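Local coordinates for inosine-uridine preferring nucleoside hydrolase family protein (Bacillus anthracis, PDB 2C40) that belongs to the inosine-uridine preferring nucleoside hydrolase family and holds a calcium ion and alpha-D-ribofuranose in one pocket, at residues A[15-23]-A[47-56]; A[80-90]-A[223-231]. All blocks are in the same frame, centred on the assembly; numbering follows the deposited sequence. Where two conformers were deposited one is given.

Contact 1 of 2, residues A[15-23]-A[47-56]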
loop_
_atom_site.group_PDB
_atom_site.type_symbol
_atom_site.label_atom_id
_atom_site.label_comp_id
_atom_site.label_asym_id
_atom_site.label_seq_id
_atom_site.Cartn_x
_atom_site.Cartn_y
_atom_site.Cartn_z
ATOM N N LEU A 15 1.033 11.480 8.523
ATOM C CA LEU A 15 2.459 11.189 8.529
ATOM C C LEU A 15 3.211 12.070 7.532
ATOM O O LEU A 15 4.362 12.495 7.776
ATOM C CB LEU A 15 2.699 9.720 8.196
ATOM C CG LEU A 15 2.888 8.602 9.219
ATOM C CD1 LEU A 15 2.552 8.845 10.712
ATOM C CD2 LEU A 15 2.229 7.294 8.684
ATOM N N VAL A 16 2.586 12.318 6.406
ATOM C CA VAL A 16 3.128 13.276 5.454
ATOM C C VAL A 16 3.181 14.685 6.071
ATOM O O VAL A 16 4.098 15.470 5.795
ATOM C CB VAL A 16 2.331 13.252 4.144
ATOM C CG1 VAL A 16 2.642 14.474 3.336
ATOM C CG2 VAL A 16 2.644 11.953 3.370
ATOM N N SER A 17 2.188 14.993 6.907
ATOM C CA SER A 17 2.088 16.300 7.544
ATOM C C SER A 17 3.239 16.451 8.521
ATOM O O SER A 17 3.880 17.479 8.550
ATOM C CB SER A 17 0.758 16.450 8.309
ATOM O OG SER A 17 -0.385 16.624 7.480
ATOM N N LEU A 18 3.503 15.418 9.327
ATOM C CA LEU A 18 4.647 15.428 10.207
ATOM C C LEU A 18 5.936 15.729 9.455
ATOM O O LEU A 18 6.700 16.630 9.820
ATOM C CB LEU A 18 4.768 14.091 10.932
ATOM C CG LEU A 18 5.967 13.953 11.861
ATOM C CD1 LEU A 18 5.874 14.914 13.004
ATOM C CD2 LEU A 18 6.068 12.528 12.364
ATOM N N PHE A 19 6.167 14.990 8.376
ATOM C CA PHE A 19 7.361 15.199 7.555
ATOM C C PHE A 19 7.450 16.636 7.040
ATOM O O PHE A 19 8.516 17.239 7.096
ATOM C CB PHE A 19 7.449 14.154 6.442
ATOM C CG PHE A 19 8.307 14.552 5.319
ATOM C CD1 PHE A 19 9.678 14.511 5.436
ATOM C CD2 PHE A 19 7.741 14.979 4.100
ATOM C CE1 PHE A 19 10.492 14.871 4.350
ATOM C CE2 PHE A 19 8.540 15.338 3.041
ATOM C CZ PHE A 19 9.923 15.297 3.168
ATOM N N LEU A 20 6.342 17.210 6.579
ATOM C CA LEU A 20 6.398 18.586 6.069
ATOM C C LEU A 20 6.522 19.636 7.189
ATOM O O LEU A 20 7.237 20.602 7.014
ATOM C CB LEU A 20 5.182 18.879 5.224
ATOM C CG LEU A 20 4.985 18.015 3.978
ATOM C CD1 LEU A 20 3.616 18.204 3.491
ATOM C CD2 LEU A 20 5.970 18.370 2.906
ATOM N N LEU A 21 5.850 19.461 8.333
ATOM C CA LEU A 21 5.986 20.408 9.453
ATOM C C LEU A 21 7.463 20.595 9.797
ATOM O O LEU A 21 7.946 21.695 10.137
ATOM C CB LEU A 21 5.242 19.911 10.727
ATOM C CG LEU A 21 3.706 19.935 10.666
ATOM C CD1 LEU A 21 3.121 18.906 11.580
ATOM C CD2 LEU A 21 3.123 21.367 10.952
ATOM N N LEU A 22 8.171 19.483 9.699
ATOM C CA LEU A 22 9.548 19.406 10.094
ATOM C C LEU A 22 10.504 20.214 9.155
ATOM O O LEU A 22 11.621 20.530 9.523
ATOM C CB LEU A 22 9.951 17.917 10.203
ATOM C CG LEU A 22 9.387 17.111 11.382
ATOM C CD1 LEU A 22 9.645 15.652 11.177
ATOM C CD2 LEU A 22 9.992 17.583 12.721
ATOM N N GLN A 23 10.033 20.549 7.952
ATOM C CA GLN A 23 10.795 21.339 6.986
ATOM C C GLN A 23 10.439 22.831 7.074
ATOM O O GLN A 23 11.151 23.686 6.530
ATOM C CB GLN A 23 10.517 20.824 5.578
ATOM C CG GLN A 23 10.658 19.310 5.368
ATOM C CD GLN A 23 11.774 18.703 6.182
ATOM O OE1 GLN A 23 12.946 19.070 6.044
ATOM N NE2 GLN A 23 11.415 17.784 7.059
ATOM N N ALA A 47 6.496 4.892 12.770
ATOM C CA ALA A 47 6.633 5.736 11.572
ATOM C C ALA A 47 6.939 7.202 11.905
ATOM O O ALA A 47 7.832 7.814 11.269
ATOM C CB ALA A 47 5.371 5.621 10.656
ATOM N N SER A 48 6.228 7.742 12.897
ATOM C CA SER A 48 6.501 9.127 13.424
ATOM C C SER A 48 7.924 9.287 13.953
ATOM O O SER A 48 8.604 10.256 13.630
ATOM C CB SER A 48 5.553 9.497 14.573
ATOM O OG SER A 48 4.221 9.319 14.170
ATOM N N ARG A 49 8.371 8.326 14.755
ATOM C CA ARG A 49 9.727 8.368 15.278
ATOM C C ARG A 49 10.798 8.302 14.204
ATOM O O ARG A 49 11.778 9.031 14.273
ATOM C CB ARG A 49 9.927 7.274 16.328
ATOM C CG ARG A 49 9.088 7.546 17.613
ATOM C CD ARG A 49 8.888 6.278 18.415
ATOM N NE ARG A 49 10.150 5.820 18.960
ATOM C CZ ARG A 49 10.430 4.572 19.346
ATOM N NH1 ARG A 49 9.555 3.592 19.193
ATOM N NH2 ARG A 49 11.625 4.306 19.886
ATOM N N LYS A 50 10.604 7.426 13.224
ATOM C CA LYS A 50 11.548 7.277 12.093
ATOM C C LYS A 50 11.530 8.518 11.172
ATOM O O LYS A 50 12.525 8.878 10.548
ATOM C CB LYS A 50 11.209 6.030 11.261
ATOM C CG LYS A 50 11.234 4.696 12.026
ATOM C CD LYS A 50 11.000 3.526 11.114
ATOM C CE LYS A 50 10.725 2.280 11.911
ATOM N NZ LYS A 50 10.399 1.157 11.012
ATOM N N ILE A 51 10.385 9.167 11.085
ATOM C CA ILE A 51 10.276 10.377 10.255
ATOM C C ILE A 51 11.056 11.511 10.914
ATOM O O ILE A 51 11.764 12.254 10.241
ATOM C CB ILE A 51 8.814 10.760 9.985
ATOM C CG1 ILE A 51 8.209 9.751 9.027
ATOM C CG2 ILE A 51 8.723 12.166 9.366
ATOM C CD1 ILE A 51 6.666 9.791 8.895
ATOM N N ILE A 52 10.932 11.611 12.233
ATOM C CA ILE A 52 11.635 12.630 12.998
ATOM C C ILE A 52 13.135 12.330 12.922
ATOM O O ILE A 52 13.916 13.226 12.643
ATOM C CB ILE A 52 11.138 12.675 14.441
ATOM C CG1 ILE A 52 9.680 13.107 14.492
ATOM C CG2 ILE A 52 11.964 13.654 15.285
ATOM C CD1 ILE A 52 9.029 12.800 15.844
ATOM N N ASP A 53 13.533 11.066 13.103
ATOM C CA ASP A 53 14.933 10.698 12.936
ATOM C C ASP A 53 15.512 11.114 11.585
ATOM O O ASP A 53 16.549 11.776 11.523
ATOM C CB ASP A 53 15.143 9.176 13.036
ATOM C CG ASP A 53 15.064 8.656 14.447
ATOM O OD1 ASP A 53 14.707 9.406 15.354
ATOM O OD2 ASP A 53 15.336 7.461 14.650
ATOM N N ARG A 54 14.865 10.696 10.507
ATOM C CA ARG A 54 15.431 10.899 9.179
ATOM C C ARG A 54 15.328 12.356 8.725
ATOM O O ARG A 54 16.283 12.901 8.149
ATOM C CB ARG A 54 14.760 9.998 8.158
ATOM C CG ARG A 54 15.347 10.115 6.756
ATOM C CD ARG A 54 16.100 8.862 6.330
ATOM N NE ARG A 54 16.926 9.107 5.144
ATOM C CZ ARG A 54 17.356 8.163 4.299
ATOM N NH1 ARG A 54 17.010 6.884 4.479
ATOM N NH2 ARG A 54 18.111 8.507 3.249
ATOM N N PHE A 55 14.193 12.986 9.006
ATOM C CA PHE A 55 13.859 14.260 8.400
ATOM C C PHE A 55 13.678 15.404 9.392
ATOM O O PHE A 55 13.397 16.527 8.984
ATOM C CB PHE A 55 12.576 14.093 7.579
ATOM C CG PHE A 55 12.680 13.107 6.461
ATOM C CD1 PHE A 55 11.748 12.067 6.344
ATOM C CD2 PHE A 55 13.667 13.224 5.479
ATOM C CE1 PHE A 55 11.824 11.165 5.309
ATOM C CE2 PHE A 55 13.730 12.312 4.427
ATOM C CZ PHE A 55 12.806 11.283 4.353
ATOM N N GLY A 56 13.853 15.134 10.677
ATOM C CA GLY A 56 13.633 16.144 11.708
ATOM C C GLY A 56 14.910 16.898 12.027
ATOM O O GLY A 56 15.953 16.585 11.462
#
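Leu15, Leu18, Phe19 and Leu22 of helix 12-21 pack against Ala47, Ser48, Ile51, Ile52 and Phe55 of helix 41-55. These helices belong to two successive beta-alpha-beta crossovers of the parallel part of the central sheet. The segments run nearly parallel, crossing at -24° with their axes 9.7 Å apart. Ile51 stands at the middle of the contact. Its CG2 lies 3.8 Å from Phe19 CB and also meets Leu18 and Leu22, while its CD1 reaches Leu15. Leu18 CD2 lies 3.6 Å from Ser48 CA. Ser48 turns its OG to Ala44 and His8. The tight part is the pair Phe19 and Phe55, where Phe19 CD1 comes to 3.3 Å from Phe55 CD1. Phe19 has its ring anti to the backbone N (chi1 159°), which swings it toward Phe55. The two rings form an edge-to-face pair, 4.7 Å between centroids and planes at 68°. Phe19 CE1 stands over one face of Phe55, near the rim.

The looser part is at the C-terminal ends. There Leu22 and Gly56 are partly exposed, and Leu22 CD2 is 4.0 Å from Gly56 CA. Gln23, by contrast, is buried and bends back at chi2. Its NE2 bridges the two segments with two nearly straight hydrogen bonds: 3.0 Å to Phe19 O, and 3.0 Å across the contact to Phe55 O.

Contact 2 of 2, residues A[80-90]-A[223-231]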
loop_
_atom_site.group_PDB
_atom_site.type_symbol
_atom_site.label_atom_id
_atom_site.label_comp_id
_atom_site.label_asym_id
_atom_site.label_seq_id
_atom_site.Cartn_x
_atom_site.Cartn_y
_atom_site.Cartn_z
ATOM N N HIS A 80 -2.804 1.692 7.014
ATOM C CA HIS A 80 -1.895 2.437 6.132
ATOM C C HIS A 80 -0.530 2.763 6.748
ATOM O O HIS A 80 0.514 2.766 6.027
ATOM C CB HIS A 80 -2.583 3.705 5.632
ATOM C CG HIS A 80 -3.656 3.445 4.623
ATOM N ND1 HIS A 80 -4.466 4.437 4.125
ATOM C CD2 HIS A 80 -4.080 2.290 4.052
ATOM C CE1 HIS A 80 -5.306 3.920 3.245
ATOM N NE2 HIS A 80 -5.089 2.616 3.177
ATOM N N ALA A 81 -0.532 2.977 8.070
ATOM C CA ALA A 81 0.694 3.193 8.849
ATOM C C ALA A 81 1.663 2.044 8.775
ATOM O O ALA A 81 2.858 2.294 8.775
ATOM C CB ALA A 81 0.346 3.495 10.327
ATOM N N PHE A 82 1.161 0.792 8.729
ATOM C CA PHE A 82 2.011 -0.392 8.572
ATOM C C PHE A 82 2.882 -0.265 7.354
ATOM O O PHE A 82 4.065 -0.555 7.388
ATOM C CB PHE A 82 1.203 -1.689 8.511
ATOM C CG PHE A 82 0.613 -2.102 9.845
ATOM C CD1 PHE A 82 -0.736 -1.899 10.132
ATOM C CD2 PHE A 82 1.430 -2.654 10.837
ATOM C CE1 PHE A 82 -1.277 -2.268 11.359
ATOM C CE2 PHE A 82 0.901 -3.044 12.078
ATOM C CZ PHE A 82 -0.453 -2.846 12.340
ATOM N N TYR A 83 2.306 0.268 6.289
ATOM C CA TYR A 83 2.983 0.400 5.037
ATOM C C TYR A 83 3.978 1.507 5.088
ATOM O O TYR A 83 5.112 1.295 4.684
ATOM C CB TYR A 83 1.986 0.557 3.874
ATOM C CG TYR A 83 0.789 -0.391 3.989
ATOM C CD1 TYR A 83 -0.505 0.034 3.659
ATOM C CD2 TYR A 83 0.937 -1.678 4.509
ATOM C CE1 TYR A 83 -1.598 -0.827 3.790
ATOM C CE2 TYR A 83 -0.157 -2.547 4.661
ATOM C CZ TYR A 83 -1.409 -2.110 4.300
ATOM O OH TYR A 83 -2.473 -2.963 4.422
ATOM N N VAL A 84 3.605 2.673 5.606
ATOM C CA VAL A 84 4.555 3.774 5.673
ATOM C C VAL A 84 5.767 3.397 6.551
ATOM O O VAL A 84 6.907 3.636 6.149
ATOM C CB VAL A 84 3.914 5.085 6.168
ATOM C CG1 VAL A 84 4.973 6.167 6.314
ATOM C CG2 VAL A 84 2.820 5.522 5.199
ATOM N N ASP A 85 5.504 2.755 7.688
ATOM C CA ASP A 85 6.550 2.265 8.644
ATOM C C ASP A 85 7.515 1.266 8.031
ATOM O O ASP A 85 8.711 1.172 8.422
ATOM C CB ASP A 85 5.844 1.585 9.819
ATOM C CG ASP A 85 6.777 1.208 10.917
ATOM O OD1 ASP A 85 7.663 2.044 11.218
ATOM O OD2 ASP A 85 6.627 0.082 11.442
ATOM N N ALA A 86 7.003 0.495 7.067
ATOM C CA ALA A 86 7.829 -0.485 6.369
ATOM C C ALA A 86 8.590 0.062 5.171
ATOM O O ALA A 86 9.316 -0.680 4.578
ATOM C CB ALA A 86 7.021 -1.696 5.964
ATOM N N LEU A 87 8.479 1.352 4.856
ATOM C CA LEU A 87 9.184 1.914 3.701
ATOM C C LEU A 87 10.737 2.008 3.943
ATOM O O LEU A 87 11.184 2.442 5.026
ATOM C CB LEU A 87 8.598 3.284 3.334
ATOM C CG LEU A 87 7.208 3.422 2.708
ATOM C CD1 LEU A 87 6.918 4.875 2.524
ATOM C CD2 LEU A 87 7.068 2.672 1.396
ATOM N N PRO A 88 11.546 1.594 2.935
ATOM C CA PRO A 88 12.997 1.513 3.137
ATOM C C PRO A 88 13.634 2.851 3.550
ATOM O O PRO A 88 14.489 2.885 4.440
ATOM C CB PRO A 88 13.499 1.045 1.784
ATOM C CG PRO A 88 12.310 0.324 1.179
ATOM C CD PRO A 88 11.171 1.157 1.568
ATOM N N ILE A 89 13.213 3.937 2.923
ATOM C CA ILE A 89 13.694 5.260 3.299
ATOM C C ILE A 89 13.697 5.443 4.832
ATOM O O ILE A 89 14.607 6.030 5.371
ATOM C CB ILE A 89 12.920 6.414 2.539
ATOM C CG1 ILE A 89 13.047 7.749 3.232
ATOM C CG2 ILE A 89 11.429 6.211 2.512
ATOM C CD1 ILE A 89 14.379 8.304 3.168
ATOM N N LEU A 90 12.682 4.900 5.502
ATOM C CA LEU A 90 12.491 5.049 6.953
ATOM C C LEU A 90 13.207 4.015 7.819
ATOM O O LEU A 90 13.263 4.173 9.033
ATOM C CB LEU A 90 10.986 4.973 7.273
ATOM C CG LEU A 90 10.174 6.162 6.790
ATOM C CD1 LEU A 90 8.738 6.082 7.376
ATOM C CD2 LEU A 90 10.851 7.478 7.169
ATOM N N PHE A 223 9.881 10.361 -1.190
ATOM C CA PHE A 223 9.157 9.930 0.027
ATOM C C PHE A 223 7.657 10.273 -0.001
ATOM O O PHE A 223 6.817 9.403 0.302
ATOM C CB PHE A 223 9.771 10.519 1.290
ATOM C CG PHE A 223 9.022 10.152 2.568
ATOM C CD1 PHE A 223 8.304 11.102 3.275
ATOM C CD2 PHE A 223 9.046 8.846 3.061
ATOM C CE1 PHE A 223 7.629 10.775 4.443
ATOM C CE2 PHE A 223 8.359 8.507 4.240
ATOM C CZ PHE A 223 7.662 9.462 4.916
ATOM N N LEU A 224 7.329 11.526 -0.362
ATOM C CA LEU A 224 5.938 11.935 -0.587
ATOM C C LEU A 224 5.234 11.016 -1.565
ATOM O O LEU A 224 4.123 10.596 -1.305
ATOM C CB LEU A 224 5.836 13.349 -1.190
ATOM C CG LEU A 224 5.688 14.570 -0.346
ATOM C CD1 LEU A 224 5.816 15.818 -1.284
ATOM C CD2 LEU A 224 4.315 14.538 0.394
ATOM N N GLY A 225 5.853 10.754 -2.711
ATOM C CA GLY A 225 5.271 9.836 -3.679
ATOM C C GLY A 225 5.029 8.403 -3.197
ATOM O O GLY A 225 4.024 7.806 -3.535
ATOM N N GLN A 226 5.952 7.843 -2.434
ATOM C CA GLN A 226 5.770 6.509 -1.836
ATOM C C GLN A 226 4.573 6.521 -0.902
ATOM O O GLN A 226 3.692 5.660 -0.992
ATOM C CB GLN A 226 7.028 6.086 -1.099
ATOM C CG GLN A 226 8.110 5.715 -2.112
ATOM C CD GLN A 226 9.455 5.463 -1.492
ATOM O OE1 GLN A 226 9.588 4.636 -0.617
ATOM N NE2 GLN A 226 10.472 6.141 -1.993
ATOM N N CYS A 227 4.508 7.530 -0.042
ATOM C CA CYS A 227 3.375 7.686 0.830
ATOM C C CYS A 227 2.029 7.682 0.052
ATOM O O CYS A 227 1.135 6.928 0.404
ATOM C CB CYS A 227 3.544 8.913 1.671
ATOM S SG CYS A 227 4.773 8.647 2.990
ATOM N N TYR A 228 1.923 8.438 -1.050
ATOM C CA TYR A 228 0.653 8.531 -1.781
ATOM C C TYR A 228 0.319 7.369 -2.727
ATOM O O TYR A 228 -0.810 7.247 -3.164
ATOM C CB TYR A 228 0.560 9.899 -2.458
ATOM C CG TYR A 228 0.245 10.962 -1.417
ATOM C CD1 TYR A 228 1.141 11.989 -1.125
ATOM C CD2 TYR A 228 -0.937 10.870 -0.660
ATOM C CE1 TYR A 228 0.845 12.920 -0.168
ATOM C CE2 TYR A 228 -1.222 11.745 0.301
ATOM C CZ TYR A 228 -0.328 12.788 0.573
ATOM O OH TYR A 228 -0.657 13.700 1.551
ATOM N N ALA A 229 1.289 6.498 -2.990
ATOM C CA ALA A 229 1.105 5.272 -3.744
ATOM C C ALA A 229 0.166 4.311 -3.020
ATOM O O ALA A 229 -0.530 3.495 -3.613
ATOM C CB ALA A 229 2.460 4.610 -3.911
ATOM N N ILE A 230 0.244 4.380 -1.708
ATOM C CA ILE A 230 -0.592 3.639 -0.735
ATOM C C ILE A 230 -2.094 4.005 -0.819
ATOM O O ILE A 230 -2.965 3.291 -0.379
ATOM C CB ILE A 230 0.004 3.961 0.690
ATOM C CG1 ILE A 230 1.350 3.192 0.848
ATOM C CG2 ILE A 230 -0.976 3.713 1.774
ATOM C CD1 ILE A 230 2.242 3.481 2.150
ATOM N N VAL A 231 -2.382 5.141 -1.402
ATOM C CA VAL A 231 -3.720 5.622 -1.529
ATOM C C VAL A 231 -3.873 6.144 -2.995
ATOM O O VAL A 231 -4.158 7.314 -3.234
ATOM C CB VAL A 231 -3.896 6.643 -0.372
ATOM C CG1 VAL A 231 -3.520 8.059 -0.745
ATOM C CG2 VAL A 231 -5.262 6.529 0.261
#
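The C-terminal half of helix 219-229 and the residues that follow it are covered here by the short helix 80-85 and the weakly bonded helical turn 88-91, at the interface with the second subunit. Leu87, between them, has an extended backbone and turns the chain from one to the next. The contact is apolar, with no hydrogen bond across it.

Ile230 fills one end. Its CG2 sits over a face of the His80 ring as a CH-pi contact, 4.1 Å from the centroid and 18° off the normal. The same methyl is near the plane of the Tyr83 ring, at its edge. The other branch, ending in CD1, points between Tyr83 and Val84. CD1 is 3.4 Å from Tyr83 CB and 3.7 Å from Val84 CG2. Val231 CG2 adds a contact with His80 CE1.

Phe223 fills the other end. With chi1 at 177° its ring lies opposite its own N across the CA-CB bond and reaches Ile89 and Leu90. Ile89 CG2 meets the ring edge near its plane, 3.6 Å from Phe223 CD2. Leu90 CG approaches Phe223 CE2 obliquely, at 3.9 Å. Cys227 SG covers one face of the ring from within the same helix.

In the middle, Leu87 and Gln226 lie side by side, pointing opposite ways. Leu87 CD2 comes to 3.8 Å from Gln226 OE1. That oxygen is buried without a polar partner in the model, whereas NE2 bonds to Asp222. Gln226 also packs on Gln226 of the second subunit, and Tyr83 on Ala229 of that subunit.

Helix 12-21 packs on the contact: Leu15 touches Val84, Val16 touches Cys227 and Val12 touches Ile230. Phe55 of helix 41-55 closes the end beside Ile89 and Phe223.

The two contacts follow each other along the chain: contact 1 closes before contact 2 opens. Their centres are about 12 Å apart, on the same side of the chain's centre. Contact 1 joins two helices of the sheet's crossovers. Contact 2 adds an outer layer that reaches the second subunit. Polar bonds tie them: Lys50 NZ makes a salt bridge with Asp85 OD1 at 2.9 Å, and Arg54 NH1 probably bonds to Ile89 O at 2.7 Å. Helix 12-21 is shared ground, since Val16 packs on Leu224 and Phe19 on Phe223. It carries Asp13 and Asp14 of the ribofuranose pocket and packs on helix 219-229, which meets the second subunit: pocket and interface share neighbouring fold elements.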